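Local structure of aldolase (Klebsiella pneumoniae, 6VOQ) at residues V12-S17 with G29-L34; V76-A81 with F156-H161; T101-L106 with N113-F118; V123-D128 with T177-E182; P130-Y135 with A147-R152. The protein is a zinc-binding member of the class II aldolase and adducin N-terminal domain family, present as an assembly of four protein chains. All blocks are in the same frame, centred on the assembly; numbering follows the deposited sequence.

Contact 1: V12-S17 with G29-L34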
# COMPACT_ATOMS: atom_id res chain seq x y z
N VAL A 12 -6.47 -21.10 4.93
CA VAL A 12 -6.71 -19.99 5.85
C VAL A 12 -5.53 -19.02 5.85
O VAL A 12 -5.71 -17.80 5.76
CB VAL A 12 -6.99 -20.53 7.26
CG1 VAL A 12 -7.12 -19.38 8.27
CG2 VAL A 12 -8.24 -21.40 7.26
N GLN A 13 -4.31 -19.54 5.96
CA GLN A 13 -3.14 -18.67 6.02
C GLN A 13 -2.98 -17.88 4.74
O GLN A 13 -2.76 -16.66 4.76
CB GLN A 13 -1.88 -19.50 6.29
CG GLN A 13 -1.85 -20.13 7.66
CD GLN A 13 -0.59 -20.94 7.90
OE1 GLN A 13 0.25 -21.09 7.01
NE2 GLN A 13 -0.44 -21.47 9.11
N ILE A 14 -3.10 -18.55 3.60
CA ILE A 14 -2.95 -17.87 2.33
C ILE A 14 -4.02 -16.79 2.17
O ILE A 14 -3.73 -15.67 1.75
CB ILE A 14 -2.93 -18.90 1.18
CG1 ILE A 14 -1.52 -19.52 1.14
CG2 ILE A 14 -3.28 -18.25 -0.14
CD1 ILE A 14 -1.27 -20.48 0.03
N GLY A 15 -5.26 -17.10 2.56
CA GLY A 15 -6.30 -16.08 2.54
C GLY A 15 -5.93 -14.85 3.35
O GLY A 15 -6.03 -13.72 2.87
N ALA A 16 -5.47 -15.05 4.58
CA ALA A 16 -5.09 -13.93 5.45
C ALA A 16 -3.95 -13.12 4.84
O ALA A 16 -3.96 -11.89 4.91
CB ALA A 16 -4.71 -14.45 6.84
N SER A 17 -2.96 -13.80 4.25
CA SER A 17 -1.83 -13.12 3.63
C SER A 17 -2.28 -12.28 2.44
O SER A 17 -1.79 -11.16 2.25
CB SER A 17 -0.78 -14.15 3.19
OG SER A 17 0.42 -13.53 2.78
N GLY A 29 -13.19 -12.62 -3.84
CA GLY A 29 -12.15 -13.61 -4.00
C GLY A 29 -12.54 -14.95 -3.42
O GLY A 29 -13.38 -15.05 -2.52
N ASN A 30 -11.93 -16.00 -3.94
CA ASN A 30 -12.13 -17.34 -3.40
C ASN A 30 -10.93 -18.21 -3.77
O ASN A 30 -10.22 -17.93 -4.74
CB ASN A 30 -13.44 -17.95 -3.91
CG ASN A 30 -13.70 -17.64 -5.36
OD1 ASN A 30 -13.16 -18.29 -6.25
ND2 ASN A 30 -14.53 -16.63 -5.60
N LEU A 31 -10.72 -19.24 -2.97
CA LEU A 31 -9.62 -20.18 -3.15
C LEU A 31 -10.20 -21.58 -3.25
O LEU A 31 -11.22 -21.89 -2.61
CB LEU A 31 -8.60 -20.09 -1.99
CG LEU A 31 -8.21 -18.68 -1.53
CD1 LEU A 31 -7.37 -18.70 -0.26
CD2 LEU A 31 -7.47 -17.93 -2.63
N SER A 32 -9.56 -22.42 -4.06
CA SER A 32 -9.89 -23.84 -4.06
C SER A 32 -8.62 -24.67 -4.24
O SER A 32 -7.63 -24.19 -4.80
CB SER A 32 -10.92 -24.19 -5.15
OG SER A 32 -10.36 -24.11 -6.45
N LEU A 33 -8.68 -25.91 -3.78
CA LEU A 33 -7.58 -26.84 -3.98
C LEU A 33 -8.11 -28.27 -3.97
O LEU A 33 -9.08 -28.58 -3.26
CB LEU A 33 -6.47 -26.67 -2.93
CG LEU A 33 -6.81 -26.83 -1.44
CD1 LEU A 33 -6.77 -28.29 -1.01
CD2 LEU A 33 -5.85 -26.02 -0.58
N LEU A 34 -7.47 -29.13 -4.74
CA LEU A 34 -7.85 -30.54 -4.80
C LEU A 34 -7.39 -31.27 -3.55
O LEU A 34 -6.23 -31.18 -3.15
CB LEU A 34 -7.24 -31.21 -6.03
CG LEU A 34 -8.12 -31.19 -7.28
CD1 LEU A 34 -7.40 -31.83 -8.46
CD2 LEU A 34 -9.44 -31.90 -6.99
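Leu31 points one methyl at the helix wall between Ile14 and Gly15, and that methyl, CD1, makes the whole contact. The strand runs past the helix, with 7.8 Å from Gly15 CA to Leu31 CA. Because Leu31 chi1 (-44°) places CG beside its own backbone N and anti to the carbonyl carbon, CD1 lies directly over the bare backbone of Gly15: it is 3.9 Å from Gly15 N and 4.0 Å from Gly15 CA. Ile14 reaches the same methyl from one side. Its branch CG2, anti to the backbone N, is 4.1 Å from Leu31 CD1, and the two side chains pass at a slant. One residue before this segment, Met11 of helix 4-20 touches both Leu31 and Leu33. Ile14 also rests on Leu170 and Thr174 of helix 170-190, so it lies between helix 4-20 and helix 170-190 on this face of the sheet. Ser32 faces the other way and shares a hydrogen bond with His79 ND1. No hydrogen bond joins 12-17 to 29-34; the touching residues are buried, and helix and strand meet here through aliphatic carbon against a glycine backbone, a contact without strong directional preference.

Contact 2: V76-A81 with F156-H161. With ZN (zinc ion), chain B.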
# COMPACT_ATOMS: atom_id res chain seq x y z
N VAL A 76 -17.17 -21.06 -7.21
CA VAL A 76 -16.54 -22.38 -7.29
C VAL A 76 -17.06 -23.15 -8.50
O VAL A 76 -16.38 -24.05 -9.00
CB VAL A 76 -16.77 -23.15 -5.97
CG1 VAL A 76 -16.24 -24.57 -6.05
CG2 VAL A 76 -16.10 -22.40 -4.82
N THR A 77 -18.24 -22.77 -9.01
CA THR A 77 -18.75 -23.34 -10.25
C THR A 77 -17.71 -23.28 -11.37
O THR A 77 -17.47 -24.28 -12.06
CB THR A 77 -20.03 -22.62 -10.67
OG1 THR A 77 -21.03 -22.81 -9.67
CG2 THR A 77 -20.55 -23.20 -11.98
N PHE A 78 -17.08 -22.12 -11.57
CA PHE A 78 -16.11 -22.07 -12.66
C PHE A 78 -14.71 -22.47 -12.22
O PHE A 78 -13.85 -22.71 -13.08
CB PHE A 78 -16.10 -20.68 -13.35
CG PHE A 78 -15.66 -19.51 -12.49
CD1 PHE A 78 -14.36 -19.38 -12.05
CD2 PHE A 78 -16.55 -18.50 -12.20
CE1 PHE A 78 -13.97 -18.29 -11.29
CE2 PHE A 78 -16.18 -17.40 -11.45
CZ PHE A 78 -14.89 -17.29 -10.99
N HIS A 79 -14.45 -22.57 -10.91
CA HIS A 79 -13.28 -23.31 -10.46
C HIS A 79 -13.32 -24.75 -10.97
O HIS A 79 -12.34 -25.25 -11.54
CB HIS A 79 -13.22 -23.32 -8.94
CG HIS A 79 -12.72 -22.05 -8.34
ND1 HIS A 79 -11.65 -22.01 -7.48
CD2 HIS A 79 -13.17 -20.78 -8.44
CE1 HIS A 79 -11.45 -20.77 -7.08
NE2 HIS A 79 -12.36 -20.00 -7.66
N ARG A 80 -14.45 -25.43 -10.75
CA ARG A 80 -14.58 -26.83 -11.14
C ARG A 80 -14.37 -27.02 -12.63
O ARG A 80 -13.73 -27.99 -13.04
CB ARG A 80 -15.96 -27.36 -10.74
CG ARG A 80 -16.21 -27.31 -9.24
CD ARG A 80 -17.46 -28.07 -8.85
NE ARG A 80 -18.66 -27.27 -9.04
CZ ARG A 80 -19.58 -27.50 -9.97
NH1 ARG A 80 -19.44 -28.51 -10.82
NH2 ARG A 80 -20.65 -26.72 -10.04
N ALA A 81 -14.90 -26.11 -13.45
CA ALA A 81 -14.71 -26.21 -14.90
C ALA A 81 -13.23 -26.33 -15.26
O ALA A 81 -12.87 -27.12 -16.14
CB ALA A 81 -15.34 -25.01 -15.60
N PHE A 156 -6.34 -17.18 -16.47
CA PHE A 156 -7.41 -16.65 -17.31
C PHE A 156 -7.84 -15.30 -16.77
O PHE A 156 -7.94 -15.11 -15.56
CB PHE A 156 -8.64 -17.58 -17.33
CG PHE A 156 -8.30 -19.04 -17.34
CD1 PHE A 156 -8.05 -19.69 -18.53
CD2 PHE A 156 -8.26 -19.76 -16.16
CE1 PHE A 156 -7.74 -21.04 -18.55
CE2 PHE A 156 -7.95 -21.10 -16.16
CZ PHE A 156 -7.69 -21.74 -17.36
N LEU A 157 -8.13 -14.37 -17.67
CA LEU A 157 -8.62 -13.06 -17.28
C LEU A 157 -10.08 -12.97 -17.68
O LEU A 157 -10.40 -12.98 -18.87
CB LEU A 157 -7.79 -11.94 -17.90
CG LEU A 157 -8.01 -10.52 -17.40
CD1 LEU A 157 -7.80 -10.42 -15.90
CD2 LEU A 157 -7.08 -9.56 -18.11
N LEU A 158 -10.96 -12.92 -16.67
CA LEU A 158 -12.38 -12.68 -16.90
C LEU A 158 -12.60 -11.19 -17.10
O LEU A 158 -12.35 -10.40 -16.18
CB LEU A 158 -13.21 -13.18 -15.71
CG LEU A 158 -13.00 -14.60 -15.22
CD1 LEU A 158 -14.01 -14.88 -14.12
CD2 LEU A 158 -13.16 -15.61 -16.34
N ALA A 159 -13.04 -10.81 -18.29
CA ALA A 159 -13.21 -9.40 -18.61
C ALA A 159 -14.17 -8.75 -17.61
O ALA A 159 -15.13 -9.38 -17.16
CB ALA A 159 -13.73 -9.25 -20.03
N ASN A 160 -13.89 -7.49 -17.26
CA ASN A 160 -14.72 -6.73 -16.32
C ASN A 160 -14.93 -7.49 -15.01
O ASN A 160 -16.02 -7.49 -14.44
CB ASN A 160 -16.07 -6.36 -16.93
CG ASN A 160 -15.95 -5.59 -18.20
OD1 ASN A 160 -16.01 -6.15 -19.30
ND2 ASN A 160 -15.77 -4.28 -18.08
N HIS A 161 -13.88 -8.14 -14.54
CA HIS A 161 -14.05 -9.02 -13.40
C HIS A 161 -12.74 -9.22 -12.64
O HIS A 161 -12.54 -8.62 -11.59
CB HIS A 161 -14.59 -10.36 -13.88
CG HIS A 161 -15.03 -11.26 -12.77
ND1 HIS A 161 -15.87 -12.33 -12.97
CD2 HIS A 161 -14.75 -11.25 -11.44
CE1 HIS A 161 -16.09 -12.94 -11.82
NE2 HIS A 161 -15.42 -12.30 -10.88
ZN ZN B . -15.12 -12.83 -8.82
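The zinc site has an apolar flank, formed where Phe78 of helix 76-83 meets Leu158, the last residue of strand 155-158, and His161 in the loop that follows. Leu158 CD1 lies over one face of the Phe78 ring and comes within 4.0 Å of its CZ atom, the two side chains approaching from opposite directions. His161 is a looser neighbour: its CE1 is 4.5 Å from Phe78 CE2, approaching obliquely. A chi1 of 64°, which wedges CG between the backbone N and the carbonyl carbon, sends the Phe78 ring out from the helix and across to the strand. The backbones stay well apart, 11.0 Å from Phe78 CA to Leu158 CA, so the side chains do all the bridging. In the fold, helix 76-83 and helix 140-149 share this face of the mixed sheet, and Phe78 also touches Ile142 and Leu146 of the latter and Val164 of strand 162-167. Past Leu158 the chain turns through Ala159 and Asn160 and delivers His161 to the metal. The imidazole NE2 of His161 binds the zinc ion at 2.1 Å, and Glu75, His94 and His96 supply the other protein ligands. The rings of His94 and His96 stand at about 85° and 80° to that of His161. Behind this ligand a second shell fixes its backbone: Ser104 OG bonds to His161 N, and Thr101 OG1 to His161 O. Asn160 ND2, next door, hydrogen-bonds to Phe118 O and Arg196 O of a neighbouring subunit.

Contact 3: T101-L106 with N113-F118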
# COMPACT_ATOMS: atom_id res chain seq x y z
N THR A 101 -7.67 -6.77 -12.46
CA THR A 101 -9.05 -6.38 -12.72
C THR A 101 -9.11 -5.17 -13.64
O THR A 101 -9.96 -5.11 -14.54
CB THR A 101 -9.77 -6.07 -11.40
OG1 THR A 101 -9.81 -7.23 -10.56
CG2 THR A 101 -11.20 -5.58 -11.66
N ALA A 102 -8.24 -4.18 -13.40
CA ALA A 102 -8.17 -3.02 -14.28
C ALA A 102 -7.89 -3.45 -15.71
O ALA A 102 -8.63 -3.08 -16.64
CB ALA A 102 -7.08 -2.06 -13.81
N LEU A 103 -6.84 -4.24 -15.90
CA LEU A 103 -6.55 -4.80 -17.21
C LEU A 103 -7.76 -5.50 -17.81
O LEU A 103 -7.96 -5.45 -19.03
CB LEU A 103 -5.37 -5.76 -17.10
CG LEU A 103 -4.84 -6.36 -18.40
CD1 LEU A 103 -4.17 -5.29 -19.24
CD2 LEU A 103 -3.87 -7.44 -18.06
N SER A 104 -8.59 -6.12 -16.97
CA SER A 104 -9.73 -6.88 -17.49
C SER A 104 -10.86 -5.98 -17.98
O SER A 104 -11.74 -6.46 -18.70
CB SER A 104 -10.27 -7.83 -16.41
OG SER A 104 -11.33 -7.22 -15.67
N CYS A 105 -10.86 -4.70 -17.60
CA CYS A 105 -11.88 -3.75 -18.05
C CYS A 105 -11.47 -2.96 -19.28
O CYS A 105 -12.23 -2.09 -19.71
CB CYS A 105 -12.23 -2.77 -16.91
SG CYS A 105 -12.68 -3.55 -15.36
N LEU A 106 -10.31 -3.23 -19.85
CA LEU A 106 -9.84 -2.46 -20.99
C LEU A 106 -10.47 -2.97 -22.29
O LEU A 106 -10.83 -4.14 -22.43
CB LEU A 106 -8.32 -2.51 -21.09
CG LEU A 106 -7.59 -1.63 -20.07
CD1 LEU A 106 -6.08 -1.59 -20.28
CD2 LEU A 106 -8.17 -0.24 -20.09
N ASN A 113 -3.89 -13.62 -25.52
CA ASN A 113 -2.64 -13.34 -24.80
C ASN A 113 -2.67 -11.85 -24.44
O ASN A 113 -2.19 -11.01 -25.21
CB ASN A 113 -1.44 -13.70 -25.65
CG ASN A 113 -0.12 -13.36 -24.97
OD1 ASN A 113 -0.05 -13.27 -23.74
ND2 ASN A 113 0.92 -13.18 -25.77
N CYS A 114 -3.24 -11.54 -23.29
CA CYS A 114 -3.50 -10.16 -22.93
C CYS A 114 -2.32 -9.47 -22.28
O CYS A 114 -2.37 -8.25 -22.07
CB CYS A 114 -4.70 -10.08 -21.99
SG CYS A 114 -4.37 -10.81 -20.40
N ILE A 115 -1.27 -10.20 -21.92
CA ILE A 115 -0.09 -9.61 -21.31
C ILE A 115 1.07 -9.73 -22.29
O ILE A 115 1.59 -10.82 -22.52
CB ILE A 115 0.23 -10.26 -19.96
CG1 ILE A 115 -1.02 -10.26 -19.08
CG2 ILE A 115 1.33 -9.49 -19.27
CD1 ILE A 115 -0.77 -10.62 -17.67
N ARG A 116 1.47 -8.61 -22.86
CA ARG A 116 2.64 -8.53 -23.71
C ARG A 116 3.90 -8.48 -22.86
O ARG A 116 4.14 -7.49 -22.17
CB ARG A 116 2.54 -7.30 -24.60
CG ARG A 116 3.57 -7.22 -25.70
CD ARG A 116 3.21 -6.04 -26.56
NE ARG A 116 4.27 -5.59 -27.44
CZ ARG A 116 4.30 -4.37 -27.97
NH1 ARG A 116 3.34 -3.50 -27.68
NH2 ARG A 116 5.30 -4.03 -28.78
N PRO A 117 4.74 -9.51 -22.91
CA PRO A 117 5.77 -9.68 -21.87
C PRO A 117 6.94 -8.69 -22.01
O PRO A 117 7.54 -8.55 -23.08
CB PRO A 117 6.23 -11.13 -22.06
CG PRO A 117 5.92 -11.45 -23.47
CD PRO A 117 4.68 -10.67 -23.82
N PHE A 118 7.24 -8.01 -20.90
CA PHE A 118 8.45 -7.22 -20.72
C PHE A 118 9.27 -7.69 -19.53
O PHE A 118 10.26 -7.04 -19.19
CB PHE A 118 8.11 -5.73 -20.52
CG PHE A 118 7.00 -5.50 -19.55
CD1 PHE A 118 7.24 -5.50 -18.18
CD2 PHE A 118 5.70 -5.30 -19.99
CE1 PHE A 118 6.21 -5.29 -17.27
CE2 PHE A 118 4.66 -5.09 -19.09
CZ PHE A 118 4.92 -5.09 -17.72
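Leu103 supplies the apolar part of this contact with one methyl, CD2, set against Cys114 and Ile115. With CG anti to the backbone N (chi1 -175°), the leucine stretches from the helix toward the loop. Its CD2 touches Cys114 SG at 4.1 Å and Ile115 CG1 at the same 4.1 Å. Leu103 and Ile115 run aslant of each other, and the isoleucine, whose CB is not directed at the helix, reaches it with its CG1 branch. Leu157 of strand 155-158 touches both Leu103 and Cys114, so a third side chain joins the group.

No hydrogen bond crosses between the two segments; within 101-106, Ser104 OG turns back along the helix to give its proton to Thr101 O at 2.8 Å, meeting the C=O at 127° with the hydroxyl tilted 17° from the carbonyl plane. Cys105 N bonds to Ala102 O at 2.9 Å. Across the subunit boundary, Cys105 packs on Phe118 of a neighbouring subunit.

Leu157 and Leu158, adjacent in their strand, face opposite ways; helix 98-104 and its following loop cover the Leu157 side, in the layered alpha/beta build of the class II aldolase and adducin N-terminal domain.

Contact 4: V123-D128 with T177-E182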
# COMPACT_ATOMS: atom_id res chain seq x y z
N VAL A 123 6.03 -15.51 -18.30
CA VAL A 123 6.20 -16.47 -19.38
C VAL A 123 6.68 -17.81 -18.85
O VAL A 123 6.22 -18.87 -19.28
CB VAL A 123 7.19 -15.92 -20.43
CG1 VAL A 123 7.14 -16.75 -21.71
CG2 VAL A 123 6.90 -14.45 -20.71
N MET A 124 7.62 -17.78 -17.90
CA MET A 124 8.20 -19.02 -17.41
C MET A 124 7.18 -19.81 -16.62
O MET A 124 7.06 -21.03 -16.79
CB MET A 124 9.43 -18.73 -16.54
CG MET A 124 10.54 -18.03 -17.29
SD MET A 124 11.88 -17.52 -16.20
CE MET A 124 12.44 -19.12 -15.63
N ARG A 125 6.44 -19.14 -15.75
CA ARG A 125 5.62 -19.84 -14.77
C ARG A 125 4.16 -19.94 -15.16
O ARG A 125 3.47 -20.85 -14.69
CB ARG A 125 5.74 -19.15 -13.40
CG ARG A 125 7.19 -18.90 -13.01
CD ARG A 125 7.31 -17.92 -11.85
NE ARG A 125 6.95 -18.55 -10.59
CZ ARG A 125 5.84 -18.28 -9.92
NH1 ARG A 125 4.98 -17.39 -10.40
NH2 ARG A 125 5.58 -18.90 -8.78
N VAL A 126 3.67 -19.05 -16.03
CA VAL A 126 2.24 -19.05 -16.32
C VAL A 126 2.02 -19.32 -17.80
O VAL A 126 1.27 -20.23 -18.17
CB VAL A 126 1.58 -17.73 -15.87
CG1 VAL A 126 0.09 -17.82 -16.04
CG2 VAL A 126 1.91 -17.44 -14.41
N GLY A 127 2.68 -18.54 -18.65
CA GLY A 127 2.43 -18.58 -20.07
C GLY A 127 1.44 -17.52 -20.49
O GLY A 127 1.22 -16.53 -19.80
N ASP A 128 0.81 -17.75 -21.64
CA ASP A 128 -0.16 -16.80 -22.15
C ASP A 128 -1.40 -16.78 -21.27
O ASP A 128 -1.76 -17.78 -20.64
CB ASP A 128 -0.57 -17.14 -23.59
CG ASP A 128 0.54 -16.88 -24.59
OD1 ASP A 128 1.66 -16.52 -24.17
OD2 ASP A 128 0.29 -17.05 -25.80
N THR A 177 -0.37 -15.96 -9.07
CA THR A 177 -1.27 -14.82 -9.02
C THR A 177 -0.53 -13.55 -8.66
O THR A 177 -0.75 -12.50 -9.26
CB THR A 177 -2.39 -15.07 -8.01
OG1 THR A 177 -3.07 -16.29 -8.34
CG2 THR A 177 -3.39 -13.93 -8.04
N GLU A 178 0.36 -13.63 -7.66
CA GLU A 178 1.10 -12.45 -7.26
C GLU A 178 2.02 -11.98 -8.38
O GLU A 178 2.18 -10.78 -8.60
CB GLU A 178 1.88 -12.72 -5.99
CG GLU A 178 1.02 -12.74 -4.76
CD GLU A 178 1.72 -13.33 -3.58
OE1 GLU A 178 2.32 -14.40 -3.74
OE2 GLU A 178 1.67 -12.73 -2.50
N GLU A 179 2.64 -12.93 -9.10
CA GLU A 179 3.47 -12.56 -10.23
C GLU A 179 2.63 -11.90 -11.33
O GLU A 179 3.04 -10.90 -11.92
CB GLU A 179 4.20 -13.79 -10.76
CG GLU A 179 5.26 -13.47 -11.80
CD GLU A 179 6.40 -12.64 -11.23
OE1 GLU A 179 6.85 -12.94 -10.10
OE2 GLU A 179 6.83 -11.68 -11.91
N LEU A 180 1.45 -12.45 -11.60
CA LEU A 180 0.58 -11.86 -12.62
C LEU A 180 0.14 -10.47 -12.22
O LEU A 180 0.15 -9.54 -13.04
CB LEU A 180 -0.64 -12.75 -12.85
CG LEU A 180 -0.47 -13.85 -13.87
CD1 LEU A 180 -1.62 -14.83 -13.69
CD2 LEU A 180 -0.43 -13.25 -15.28
N GLU A 181 -0.29 -10.29 -10.97
CA GLU A 181 -0.77 -8.99 -10.53
C GLU A 181 0.33 -7.95 -10.61
O GLU A 181 0.11 -6.83 -11.07
CB GLU A 181 -1.34 -9.09 -9.11
CG GLU A 181 -1.62 -7.76 -8.44
CD GLU A 181 -2.81 -7.00 -9.03
OE1 GLU A 181 -3.56 -7.55 -9.86
OE2 GLU A 181 -3.00 -5.84 -8.63
N GLU A 182 1.54 -8.33 -10.19
CA GLU A 182 2.70 -7.45 -10.29
C GLU A 182 2.99 -7.08 -11.74
O GLU A 182 3.38 -5.94 -12.03
CB GLU A 182 3.90 -8.14 -9.65
CG GLU A 182 5.17 -7.36 -9.74
CD GLU A 182 5.10 -6.05 -8.98
OE1 GLU A 182 5.84 -5.13 -9.36
OE2 GLU A 182 4.31 -5.95 -8.01
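Arg125 and Val126, at the C-terminal side of helix 121-125, lie against the flank of helix 170-190, with 8.8 Å from Arg125 CA to Glu179 CA and 8.3 Å from Val126 CA to Leu180 CA, before Gly127 breaks away at a positive phi of 95°. This is helix-to-helix packing in the layer that covers one face of the sheet. On the partly exposed side the poorly ordered Arg125 guanidinium approaches the aliphatic stem of Glu179 obliquely, the two side chains crossing at about a right angle; NH1 is placed, approximately, 3.7 Å from Glu179 CB. A bend at chi2 (65°) turns the Glu179 carboxylate aside, its plane 70° from the guanidinium, so CB and CG rather than the oxygens meet NH1. Arg125 NH1 and Glu179 OE1 remain 4.8 Å apart: the opposite charges may attract but form no salt bridge. Nearby Glu181 turns to the start of helix 98-104, where its carboxylate accepts bonds from Tyr99 N, Leu100 N and Ser97 OG. Val126 O accepts a hydrogen bond from Asn154 ND2. The buried half of the contact is aliphatic: Leu180, which also touches Val165 of the sheet, crosses Val126 at an angle, its CD1 4.2 Å from Val126 CG1.

Contact 5: P130-Y135 with A147-R152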
# COMPACT_ATOMS: atom_id res chain seq x y z
N PRO A 130 -5.37 -15.95 -21.63
CA PRO A 130 -6.54 -15.61 -22.45
C PRO A 130 -7.55 -14.75 -21.69
O PRO A 130 -7.50 -14.60 -20.47
CB PRO A 130 -7.14 -16.97 -22.80
CG PRO A 130 -6.77 -17.82 -21.64
CD PRO A 130 -5.41 -17.35 -21.18
N VAL A 131 -8.48 -14.19 -22.44
CA VAL A 131 -9.49 -13.30 -21.90
C VAL A 131 -10.86 -13.92 -22.15
O VAL A 131 -11.17 -14.32 -23.27
CB VAL A 131 -9.41 -11.89 -22.51
CG1 VAL A 131 -10.50 -11.01 -21.94
CG2 VAL A 131 -8.02 -11.29 -22.24
N VAL A 132 -11.65 -14.02 -21.09
CA VAL A 132 -13.02 -14.50 -21.20
C VAL A 132 -13.90 -13.27 -21.31
O VAL A 132 -13.71 -12.32 -20.54
CB VAL A 132 -13.42 -15.37 -20.00
CG1 VAL A 132 -14.91 -15.68 -20.06
CG2 VAL A 132 -12.57 -16.64 -19.96
N PRO A 133 -14.84 -13.22 -22.26
CA PRO A 133 -15.75 -12.08 -22.34
C PRO A 133 -16.51 -11.88 -21.04
O PRO A 133 -16.63 -12.78 -20.20
CB PRO A 133 -16.69 -12.46 -23.49
CG PRO A 133 -15.91 -13.41 -24.32
CD PRO A 133 -15.05 -14.17 -23.37
N TYR A 134 -16.98 -10.65 -20.86
CA TYR A 134 -17.79 -10.35 -19.68
C TYR A 134 -19.16 -11.00 -19.83
O TYR A 134 -19.79 -10.93 -20.89
CB TYR A 134 -17.97 -8.85 -19.47
CG TYR A 134 -19.05 -8.60 -18.44
CD1 TYR A 134 -18.78 -8.79 -17.09
CD2 TYR A 134 -20.35 -8.28 -18.82
CE1 TYR A 134 -19.76 -8.61 -16.13
CE2 TYR A 134 -21.34 -8.10 -17.86
CZ TYR A 134 -21.03 -8.26 -16.52
OH TYR A 134 -22.00 -8.09 -15.55
N TYR A 135 -19.62 -11.60 -18.74
CA TYR A 135 -20.97 -12.13 -18.62
C TYR A 135 -21.47 -11.86 -17.22
O TYR A 135 -20.69 -11.81 -16.27
CB TYR A 135 -21.03 -13.65 -18.88
CG TYR A 135 -20.58 -14.09 -20.25
CD1 TYR A 135 -21.33 -13.79 -21.37
CD2 TYR A 135 -19.40 -14.82 -20.41
CE1 TYR A 135 -20.92 -14.20 -22.64
CE2 TYR A 135 -18.99 -15.24 -21.67
CZ TYR A 135 -19.75 -14.93 -22.78
OH TYR A 135 -19.36 -15.34 -24.03
N ALA A 147 -13.73 -23.97 -19.15
CA ALA A 147 -13.52 -25.38 -19.47
C ALA A 147 -12.81 -25.54 -20.81
O ALA A 147 -11.94 -26.40 -20.96
CB ALA A 147 -14.85 -26.13 -19.47
N GLY A 148 -13.17 -24.71 -21.80
CA GLY A 148 -12.53 -24.81 -23.10
C GLY A 148 -11.11 -24.30 -23.13
O GLY A 148 -10.30 -24.78 -23.93
N LEU A 149 -10.79 -23.33 -22.27
CA LEU A 149 -9.45 -22.77 -22.22
C LEU A 149 -8.52 -23.56 -21.30
O LEU A 149 -7.31 -23.58 -21.54
CB LEU A 149 -9.51 -21.31 -21.74
CG LEU A 149 -10.21 -20.33 -22.68
CD1 LEU A 149 -10.53 -19.04 -21.95
CD2 LEU A 149 -9.39 -20.05 -23.95
N ALA A 150 -9.07 -24.22 -20.29
CA ALA A 150 -8.25 -24.86 -19.27
C ALA A 150 -7.20 -25.84 -19.79
O ALA A 150 -6.14 -25.95 -19.16
CB ALA A 150 -9.17 -25.56 -18.25
N PRO A 151 -7.42 -26.59 -20.88
CA PRO A 151 -6.36 -27.53 -21.30
C PRO A 151 -5.13 -26.86 -21.86
O PRO A 151 -4.09 -27.52 -21.98
CB PRO A 151 -7.05 -28.38 -22.38
CG PRO A 151 -8.49 -28.23 -22.12
CD PRO A 151 -8.65 -26.82 -21.64
N ARG A 152 -5.20 -25.57 -22.20
CA ARG A 152 -4.08 -24.90 -22.83
C ARG A 152 -3.52 -23.73 -22.03
O ARG A 152 -2.43 -23.25 -22.36
CB ARG A 152 -4.48 -24.43 -24.24
CG ARG A 152 -4.68 -25.59 -25.22
CD ARG A 152 -5.45 -25.17 -26.47
NE ARG A 152 -6.85 -24.87 -26.16
CZ ARG A 152 -7.44 -23.71 -26.41
NH1 ARG A 152 -6.76 -22.72 -26.99
NH2 ARG A 152 -8.71 -23.53 -26.08
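Leu149 turns its two methyls onto Pro130 and Val132 because a chi1 of -66° swings CG away from the carbonyl carbon, while Val132 keeps CG1 anti to its own N and thereby offers CG2. The contact lies inside a beta-alpha-beta unit: strand 131-132, helix 140-149 and then strand 155-158, which returns parallel to the first. Leu149 CD1 comes closest, 3.7 Å from Val132 CG2, the two side chains meeting obliquely. The same CD1 is 4.0 Å from Pro130 CG. Both methyls lie within about 4 Å of both Pro130 CB and Pro130 CG, Leu149 CD2 being 4.0 Å from Pro130 CB, so the leucine fork lies along the CB-CG edge of the pyrrolidine ring, the two residues sliding past each other in opposite directions. Phe156 of strand 155-158 touches both Pro130 and Leu149, and Val132 reaches back to Ala145 and Leu146, which brings all three elements of the crossover into one apolar group. After Leu149 the chain turns sharply, with Arg152 N bonded to Leu149 O at 3.0 Å. The Arg152 side chain folds back over this turn: NH2 donates to Gly148 O at 3.0 Å with a bent N-H...O angle of 143°, coming from above the carbonyl plane, 40° out of it.

Overall arrangement
Along the chain contact 1 comes first; contact 2 then closes a long loop that holds contacts 3 and 5, while contact 4 crosses it and encloses contact 5. Contacts 1, 2 and 5 all reach the mixed sheet. Contacts 2 and 5, with centres about 8 Å apart, sit on neighbouring strands 155-158 and 131-132, joined by backbone bonds. Contacts 1 and 3 have centres about 24 Å apart, on opposite sides of the chain's centre. Helices 4-20, 98-104, 121-125 and 170-190 cover one sheet face, and 76-83 and 140-149 the other. Contacts 3 and 4 meet through Ile115 and Leu180; contacts 1, 3 and 5 touch contact 2, so packing on both sheet faces connects to its zinc ligand.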